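Local coordinates for DUF3822 family protein (Bacteroides thetaiotaomicron VPI-5482, PDB 3HRG) that is of unknown function but has an actin-like ATPase fold, which suggests, without proving, a nucleotide-dependent role, at residues T79-E84 with V118-I123; N110-N115 with Q143-I148; A171-C176 with A185-C190. All coordinates share one frame; numbering follows the deposited sequence.

In the fold
The chain folds into two five-stranded mixed sheets of matching strand order, as in the actin-like ATPase fold, and an antiparallel sheet of three strands. Contact 1 joins the edge strand 78-82 of the small sheet to its middle strand 117-124. Contact 2 packs the other edge strand, 105-112, on helix 144-154. Their centres lie about 9 Å apart, and Ile119 of contact 1 packs on Leu112 and Ile148 of contact 2. Contact 3 is a hairpin in the second five-stranded sheet, centred about 15 Å from the centre of contact 2. Ser144 OG and Tyr175 OH, 2.6 Å apart, connect those two. An unidentified ligand lies about 4 Å from the Ala171 side chain and about 12 Å from that of Thr79.

Contact 1: T79-E84 with V118-I123; sequences TMIPLE and VIIFGI
Residues 79-82 and 118-123 run antiparallel, with strand axes 4.8 Å apart at closest approach. Thr79 with Ile120 and Ile81 with Val118 are hydrogen-bonded pairs. Each is closed by two backbone bonds, such as Ile120 N to Thr79 O at 2.9 Å and Val118 N to Ile81 O at 2.8 Å. Met80 and Ile119 form the non-hydrogen-bonded pair between them. Met80 is selenomethionine. Its CB lies 3.8 Å from Ile119 CD1, and the two side chains cross at a slant. The chain of Met80 then bends at both later torsions, and its selenium end leads away from the strand 118-123. On the face of Thr79, Ile81, Val118 and Ile120, the side chains of Ile81 and Val118 lie side by side and point the same way. Ile81 CG2 touches Val118 CB at 3.9 Å and reaches Ile120 CD1 at 4.2 Å. Beyond the strand, Leu83 CD1 comes across Val118 CG2 at about a right angle, 3.8 Å away. Phe86 and helix 91-96 cover this face, and Thr79 OG1 is bonded to His99. The polar link between the segments is thus made by backbone alone, while the side chains add apolar packing on both faces of the sheet.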
loop_
_atom_site.group_PDB
_atom_site.type_symbol
_atom_site.label_atom_id
_atom_site.label_comp_id
_atom_site.label_asym_id
_atom_site.label_seq_id
_atom_site.Cartn_x
_atom_site.Cartn_y
_atom_site.Cartn_z
ATOM N N THR A 79 8.229 -8.001 0.736
ATOM C CA THR A 79 9.111 -8.351 1.824
ATOM C C THR A 79 9.963 -7.139 2.204
ATOM O O THR A 79 10.527 -6.471 1.334
ATOM C CB THR A 79 10.053 -9.465 1.403
ATOM O OG1 THR A 79 9.317 -10.676 1.242
ATOM C CG2 THR A 79 11.164 -9.669 2.468
HETATM N N MSE A 80 10.048 -6.850 3.496
HETATM C CA MSE A 80 10.849 -5.733 3.968
HETATM C C MSE A 80 12.197 -6.221 4.449
HETATM O O MSE A 80 12.265 -7.232 5.136
HETATM C CB MSE A 80 10.126 -5.000 5.098
HETATM C CG MSE A 80 10.854 -3.759 5.633
HETATM SE SE MSE A 80 12.189 -4.073 6.985
HETATM C CE MSE A 80 11.044 -4.640 8.454
ATOM N N ILE A 81 13.259 -5.497 4.069
ATOM C CA ILE A 81 14.598 -5.820 4.555
ATOM C C ILE A 81 15.304 -4.506 4.943
ATOM O O ILE A 81 15.171 -3.479 4.272
ATOM C CB ILE A 81 15.436 -6.658 3.551
ATOM C CG1 ILE A 81 16.690 -7.231 4.237
ATOM C CG2 ILE A 81 15.772 -5.857 2.318
ATOM C CD1 ILE A 81 17.605 -7.919 3.262
ATOM N N PRO A 82 16.004 -4.512 6.094
ATOM C CA PRO A 82 16.670 -3.271 6.453
ATOM C C PRO A 82 17.690 -2.928 5.378
ATOM O O PRO A 82 18.269 -3.837 4.792
ATOM C CB PRO A 82 17.365 -3.609 7.773
ATOM C CG PRO A 82 16.559 -4.679 8.351
ATOM C CD PRO A 82 15.933 -5.436 7.247
ATOM N N LEU A 83 17.899 -1.645 5.120
ATOM C CA LEU A 83 18.829 -1.199 4.063
ATOM C C LEU A 83 20.235 -1.744 4.257
ATOM O O LEU A 83 20.881 -2.190 3.294
ATOM C CB LEU A 83 18.856 0.336 3.970
ATOM C CG LEU A 83 19.775 0.973 2.913
ATOM C CD1 LEU A 83 19.394 0.528 1.515
ATOM C CD2 LEU A 83 19.732 2.490 2.991
ATOM N N GLU A 84 20.692 -1.774 5.502
ATOM C CA GLU A 84 22.037 -2.269 5.774
ATOM C C GLU A 84 22.194 -3.771 5.473
ATOM O O GLU A 84 23.324 -4.248 5.386
ATOM C CB GLU A 84 22.449 -1.930 7.205
ATOM C CG GLU A 84 21.736 -2.736 8.228
ATOM C CD GLU A 84 21.942 -2.257 9.643
ATOM O OE1 GLU A 84 22.867 -1.445 9.918
ATOM O OE2 GLU A 84 21.131 -2.727 10.481
ATOM N N VAL A 118 14.169 -1.332 2.771
ATOM C CA VAL A 118 13.860 -1.630 1.370
ATOM C C VAL A 118 12.672 -2.518 1.330
ATOM O O VAL A 118 12.560 -3.421 2.139
ATOM C CB VAL A 118 15.038 -2.344 0.699
ATOM C CG1 VAL A 118 14.699 -2.757 -0.789
ATOM C CG2 VAL A 118 16.255 -1.484 0.772
ATOM N N ILE A 119 11.769 -2.271 0.383
ATOM C CA ILE A 119 10.607 -3.099 0.170
ATOM C C ILE A 119 10.816 -3.769 -1.199
ATOM O O ILE A 119 10.958 -3.066 -2.212
ATOM C CB ILE A 119 9.306 -2.284 0.122
ATOM C CG1 ILE A 119 9.054 -1.571 1.469
ATOM C CG2 ILE A 119 8.088 -3.209 -0.263
ATOM C CD1 ILE A 119 8.764 -2.518 2.618
ATOM N N ILE A 120 10.897 -5.108 -1.191
ATOM C CA ILE A 120 11.044 -5.948 -2.374
ATOM C C ILE A 120 9.629 -6.442 -2.658
ATOM O O ILE A 120 8.956 -6.896 -1.742
ATOM C CB ILE A 120 12.002 -7.112 -2.154
ATOM C CG1 ILE A 120 13.358 -6.642 -1.601
ATOM C CG2 ILE A 120 12.187 -7.854 -3.460
ATOM C CD1 ILE A 120 14.285 -7.818 -1.072
ATOM N N PHE A 121 9.158 -6.301 -3.903
ATOM C CA PHE A 121 7.755 -6.603 -4.222
ATOM C C PHE A 121 7.574 -7.212 -5.619
ATOM O O PHE A 121 8.331 -6.965 -6.539
ATOM C CB PHE A 121 6.879 -5.335 -4.051
ATOM C CG PHE A 121 7.146 -4.233 -5.054
ATOM C CD1 PHE A 121 8.179 -3.318 -4.861
ATOM C CD2 PHE A 121 6.352 -4.095 -6.192
ATOM C CE1 PHE A 121 8.425 -2.293 -5.784
ATOM C CE2 PHE A 121 6.597 -3.072 -7.113
ATOM C CZ PHE A 121 7.633 -2.165 -6.894
ATOM N N GLY A 122 6.539 -8.019 -5.747
ATOM C CA GLY A 122 6.258 -8.673 -7.006
ATOM C C GLY A 122 5.182 -7.933 -7.774
ATOM O O GLY A 122 4.315 -7.277 -7.186
ATOM N N ILE A 123 5.251 -8.034 -9.087
ATOM C CA ILE A 123 4.220 -7.475 -9.943
ATOM C C ILE A 123 3.992 -8.474 -11.077
ATOM O O ILE A 123 4.947 -9.089 -11.598
ATOM C CB ILE A 123 4.604 -6.075 -10.483
ATOM C CG1 ILE A 123 3.448 -5.446 -11.289
ATOM C CG2 ILE A 123 5.872 -6.149 -11.357
ATOM C CD1 ILE A 123 3.789 -4.036 -11.797
#

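Contact 2: N110-N115 with Q143-I148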
loop_
_atom_site.group_PDB
_atom_site.type_symbol
_atom_site.label_atom_id
_atom_site.label_comp_id
_atom_site.label_asym_id
_atom_site.label_seq_id
_atom_site.Cartn_x
_atom_site.Cartn_y
_atom_site.Cartn_z
ATOM N N ASN A 110 11.841 -0.930 -3.857
ATOM C CA ASN A 110 11.914 0.465 -3.521
ATOM C C ASN A 110 12.808 0.665 -2.297
ATOM O O ASN A 110 12.591 0.033 -1.270
ATOM C CB ASN A 110 10.575 1.008 -3.096
ATOM C CG ASN A 110 9.487 0.857 -4.146
ATOM O OD1 ASN A 110 8.349 0.572 -3.777
ATOM N ND2 ASN A 110 9.807 1.058 -5.428
ATOM N N ILE A 111 13.757 1.585 -2.399
ATOM C CA ILE A 111 14.586 1.949 -1.293
ATOM C C ILE A 111 13.951 3.158 -0.569
ATOM O O ILE A 111 13.666 4.186 -1.193
ATOM C CB ILE A 111 16.001 2.333 -1.742
ATOM C CG1 ILE A 111 16.666 1.135 -2.407
ATOM C CG2 ILE A 111 16.860 2.801 -0.508
ATOM C CD1 ILE A 111 18.010 1.451 -3.098
ATOM N N LEU A 112 13.727 3.015 0.727
ATOM C CA LEU A 112 13.198 4.088 1.556
ATOM C C LEU A 112 14.408 4.605 2.329
ATOM O O LEU A 112 14.671 4.160 3.438
ATOM C CB LEU A 112 12.086 3.591 2.468
ATOM C CG LEU A 112 10.757 3.130 1.857
ATOM C CD1 LEU A 112 10.827 1.889 0.922
ATOM C CD2 LEU A 112 9.747 2.899 2.997
ATOM N N LYS A 113 15.160 5.527 1.718
ATOM C CA LYS A 113 16.426 6.041 2.328
ATOM C C LYS A 113 16.250 6.650 3.725
ATOM O O LYS A 113 16.975 6.285 4.661
ATOM C CB LYS A 113 17.108 7.062 1.398
ATOM C CG LYS A 113 18.470 7.543 1.895
ATOM N N LYS A 114 15.264 7.534 3.859
ATOM C CA LYS A 114 14.928 8.173 5.134
ATOM C C LYS A 114 14.584 7.164 6.257
ATOM O O LYS A 114 14.946 7.394 7.413
ATOM C CB LYS A 114 13.745 9.138 4.924
ATOM N N ASN A 115 13.949 6.038 5.914
ATOM C CA ASN A 115 13.565 5.003 6.902
ATOM C C ASN A 115 14.538 3.833 7.028
ATOM O O ASN A 115 14.286 2.902 7.789
ATOM C CB ASN A 115 12.183 4.467 6.544
ATOM C CG ASN A 115 11.144 5.563 6.493
ATOM O OD1 ASN A 115 10.806 6.054 5.417
ATOM N ND2 ASN A 115 10.713 6.020 7.645
ATOM N N GLN A 143 2.577 -0.706 -2.525
ATOM C CA GLN A 143 1.704 0.181 -1.736
ATOM C C GLN A 143 2.331 0.398 -0.340
ATOM O O GLN A 143 2.177 1.476 0.254
ATOM C CB GLN A 143 0.295 -0.382 -1.636
ATOM C CG GLN A 143 -0.636 0.446 -0.781
ATOM C CD GLN A 143 -1.950 -0.181 -0.533
ATOM O OE1 GLN A 143 -2.021 -1.349 -0.157
ATOM N NE2 GLN A 143 -3.023 0.615 -0.644
ATOM N N SER A 144 3.051 -0.611 0.159
ATOM C CA SER A 144 3.742 -0.516 1.436
ATOM C C SER A 144 4.786 0.617 1.527
ATOM O O SER A 144 5.014 1.153 2.618
ATOM C CB SER A 144 4.400 -1.828 1.771
ATOM O OG SER A 144 3.436 -2.845 2.012
ATOM N N THR A 145 5.386 0.999 0.402
ATOM C CA THR A 145 6.411 2.056 0.396
ATOM C C THR A 145 5.888 3.435 0.896
ATOM O O THR A 145 6.397 3.943 1.911
ATOM C CB THR A 145 7.108 2.090 -0.949
ATOM O OG1 THR A 145 7.744 0.817 -1.153
ATOM C CG2 THR A 145 8.119 3.245 -1.026
ATOM N N PRO A 146 4.889 4.041 0.217
ATOM C CA PRO A 146 4.358 5.279 0.778
ATOM C C PRO A 146 3.682 5.096 2.145
ATOM O O PRO A 146 3.702 6.025 2.931
ATOM C CB PRO A 146 3.307 5.720 -0.268
ATOM C CG PRO A 146 3.038 4.456 -1.069
ATOM C CD PRO A 146 4.301 3.761 -1.115
ATOM N N LEU A 147 3.079 3.935 2.426
ATOM C CA LEU A 147 2.422 3.732 3.710
ATOM C C LEU A 147 3.436 3.780 4.865
ATOM O O LEU A 147 3.193 4.428 5.875
ATOM C CB LEU A 147 1.593 2.449 3.748
ATOM C CG LEU A 147 0.268 2.411 2.977
ATOM C CD1 LEU A 147 -0.446 1.070 3.170
ATOM C CD2 LEU A 147 -0.664 3.534 3.392
ATOM N N ILE A 148 4.575 3.142 4.683
ATOM C CA ILE A 148 5.630 3.141 5.702
ATOM C C ILE A 148 6.173 4.531 5.921
ATOM O O ILE A 148 6.313 4.958 7.066
ATOM C CB ILE A 148 6.777 2.198 5.319
ATOM C CG1 ILE A 148 6.290 0.771 5.477
ATOM C CG2 ILE A 148 8.009 2.454 6.202
ATOM C CD1 ILE A 148 7.183 -0.289 4.882
#
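Asn110 and Thr145 join the small antiparallel sheet to a helix of the actin-like fold. Strand 110-112 runs almost parallel to helix 144-148, at an angle of 8°, with the axes 9.5 Å apart at closest approach. The buried end is tight. Thr145 OG1 donates to Asn110 OD1 at 2.7 Å, in the plane of the amide and on a lone pair. The same OD1 also accepts the backbone N of Ser142, and Asn110 ND2 is bonded to Phe140 O, so bonds at both ends of the amide fix its rotation. An alanine here is likely to leave the Thr145 hydroxyl and the Ser142 N-H without this acceptor and to weaken the tie between strand and helix. Leu112, two residues on, also points toward the helix. Its two methyls divide the work, CD1 resting on Thr145 CG2 at 3.6 Å and CD2 turning to Ile148. Packing thins toward the turn after the strand. Lys113 and Lys114 are exposed there. Partly exposed Asn115 only approaches, with CG 4.4 Å from Ile148 CG2. That same Ile148 methyl, anti to its backbone N with chi1 at -72°, meets Leu112 CD2 at 3.7 Å, the two side chains crossing at about a right angle.

Contact 3: A171-C176 with A185-C190; sequences AIDIYC and ANSFEC
Asp173 and Ser187 face each other across two antiparallel strands, in a non-hydrogen-bonded pair whose CA atoms are only 4.2 Å apart. Ser187 OG donates to Asp173 OD1 at 2.6 Å and meets it nearly end-on to the C-O bond. The serine hydroxyl is placed for this by its first torsion, -178°, which sets OG opposite the backbone N. The other carboxylate oxygen, OD2, forms a salt bridge with Arg168. With both oxygens engaged, the carboxylate is held against turning. Farther along the same face, Tyr175 lays its ring beside Ala185. Its CD1 is 3.8 Å from Ala185 CB, while its hydroxyl is bonded to Ser144 of helix 144-154.

The other face is mostly apolar where it turns to helix 193-206. Ile174 and Phe188 meet there at about a right angle, with Ile174 CD1 3.8 Å from Phe188 CE1. The Phe188 ring also stacks with Tyr199 of that helix. Ile172 directs CG2 at Cys190, 3.5 Å from its SG. In the backbone, Ile172 with Phe188 and Ile174 with Asn186 are the hydrogen-bonded pairs. The bond from Ile174 N to Asn186 O, 2.8 Å long, is almost straight, with 175° at the hydrogen. Ala171 begins the first strand close to the unidentified ligand. The arrangement is a beta hairpin of strands 171-178 and 181-189, the second and third in chain order of the second five-stranded mixed sheet, with 181-189 at its edge. This sheet has the 3-2-1-4-5 strand order characteristic of actin-like ATPase domains.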
loop_
_atom_site.group_PDB
_atom_site.type_symbol
_atom_site.label_atom_id
_atom_site.label_comp_id
_atom_site.label_asym_id
_atom_site.label_seq_id
_atom_site.Cartn_x
_atom_site.Cartn_y
_atom_site.Cartn_z
ATOM N N ALA A 171 -6.700 -9.516 2.723
ATOM C CA ALA A 171 -5.480 -9.451 3.483
ATOM C C ALA A 171 -5.425 -8.257 4.408
ATOM O O ALA A 171 -6.137 -7.277 4.208
ATOM C CB ALA A 171 -4.262 -9.407 2.534
ATOM N N ILE A 172 -4.558 -8.358 5.400
ATOM C CA ILE A 172 -4.299 -7.268 6.337
ATOM C C ILE A 172 -2.775 -6.984 6.256
ATOM O O ILE A 172 -1.967 -7.926 6.281
ATOM C CB ILE A 172 -4.813 -7.611 7.742
ATOM C CG1 ILE A 172 -4.861 -6.358 8.626
ATOM C CG2 ILE A 172 -4.002 -8.808 8.358
ATOM C CD1 ILE A 172 -5.717 -6.529 9.881
ATOM N N ASP A 173 -2.418 -5.723 6.023
ATOM C CA ASP A 173 -1.028 -5.262 5.928
ATOM C C ASP A 173 -0.729 -4.609 7.268
ATOM O O ASP A 173 -1.484 -3.712 7.700
ATOM C CB ASP A 173 -0.848 -4.263 4.758
ATOM C CG ASP A 173 -1.278 -4.832 3.396
ATOM O OD1 ASP A 173 -1.220 -6.059 3.205
ATOM O OD2 ASP A 173 -1.711 -4.043 2.498
ATOM N N ILE A 174 0.308 -5.088 7.954
ATOM C CA ILE A 174 0.657 -4.621 9.295
ATOM C C ILE A 174 2.028 -3.955 9.293
ATOM O O ILE A 174 3.007 -4.545 8.815
ATOM C CB ILE A 174 0.607 -5.755 10.310
ATOM C CG1 ILE A 174 -0.773 -6.419 10.316
ATOM C CG2 ILE A 174 0.998 -5.264 11.727
ATOM C CD1 ILE A 174 -0.901 -7.603 11.260
ATOM N N TYR A 175 2.076 -2.750 9.859
ATOM C CA TYR A 175 3.275 -1.902 9.914
ATOM C C TYR A 175 3.447 -1.429 11.356
ATOM O O TYR A 175 2.599 -0.690 11.888
ATOM C CB TYR A 175 3.145 -0.708 8.984
ATOM C CG TYR A 175 2.743 -1.095 7.578
ATOM C CD1 TYR A 175 3.683 -1.560 6.661
ATOM C CD2 TYR A 175 1.411 -1.039 7.184
ATOM C CE1 TYR A 175 3.309 -1.934 5.345
ATOM C CE2 TYR A 175 1.022 -1.376 5.860
ATOM C CZ TYR A 175 1.976 -1.844 4.969
ATOM O OH TYR A 175 1.600 -2.220 3.699
ATOM N N CYS A 176 4.548 -1.828 11.983
ATOM C CA CYS A 176 4.788 -1.505 13.394
ATOM C C CYS A 176 5.980 -0.585 13.582
ATOM O O CYS A 176 7.004 -0.763 12.922
ATOM C CB CYS A 176 4.989 -2.790 14.214
ATOM S SG CYS A 176 3.548 -3.830 14.182
ATOM N N ALA A 185 7.084 -5.083 8.895
ATOM C CA ALA A 185 6.130 -4.831 7.799
ATOM C C ALA A 185 5.797 -6.180 7.162
ATOM O O ALA A 185 6.677 -6.818 6.584
ATOM C CB ALA A 185 6.716 -3.917 6.781
ATOM N N ASN A 186 4.567 -6.649 7.318
ATOM C CA ASN A 186 4.174 -7.907 6.668
ATOM C C ASN A 186 2.678 -7.908 6.384
ATOM O O ASN A 186 1.922 -7.095 6.916
ATOM C CB ASN A 186 4.574 -9.152 7.482
ATOM C CG ASN A 186 4.539 -10.430 6.639
ATOM O OD1 ASN A 186 4.829 -10.389 5.458
ATOM N ND2 ASN A 186 4.166 -11.547 7.237
ATOM N N SER A 187 2.285 -8.797 5.493
ATOM C CA SER A 187 0.910 -8.932 5.101
ATOM C C SER A 187 0.476 -10.372 5.305
ATOM O O SER A 187 1.267 -11.298 5.057
ATOM C CB SER A 187 0.741 -8.531 3.668
ATOM O OG SER A 187 -0.616 -8.603 3.274
ATOM N N PHE A 188 -0.770 -10.550 5.742
ATOM C CA PHE A 188 -1.321 -11.874 6.012
ATOM C C PHE A 188 -2.662 -12.039 5.322
ATOM O O PHE A 188 -3.554 -11.162 5.405
ATOM C CB PHE A 188 -1.498 -12.076 7.521
ATOM C CG PHE A 188 -0.259 -11.786 8.339
ATOM C CD1 PHE A 188 0.054 -10.482 8.722
ATOM C CD2 PHE A 188 0.593 -12.820 8.738
ATOM C CE1 PHE A 188 1.211 -10.200 9.493
ATOM C CE2 PHE A 188 1.748 -12.550 9.506
ATOM C CZ PHE A 188 2.055 -11.236 9.882
ATOM N N GLU A 189 -2.820 -13.188 4.678
ATOM C CA GLU A 189 -4.036 -13.514 3.979
ATOM C C GLU A 189 -5.121 -13.768 5.019
ATOM O O GLU A 189 -4.932 -14.562 5.957
ATOM C CB GLU A 189 -3.848 -14.750 3.120
ATOM C CG GLU A 189 -5.044 -15.065 2.231
ATOM C CD GLU A 189 -4.778 -16.152 1.201
ATOM O OE1 GLU A 189 -3.620 -16.631 1.062
ATOM O OE2 GLU A 189 -5.750 -16.519 0.517
ATOM N N CYS A 190 -6.229 -13.053 4.882
ATOM C CA CYS A 190 -7.350 -13.219 5.761
ATOM C C CYS A 190 -8.512 -12.464 5.159
ATOM O O CYS A 190 -8.331 -11.394 4.574
ATOM C CB CYS A 190 -7.072 -12.785 7.203
ATOM S SG CYS A 190 -6.342 -11.265 7.546
#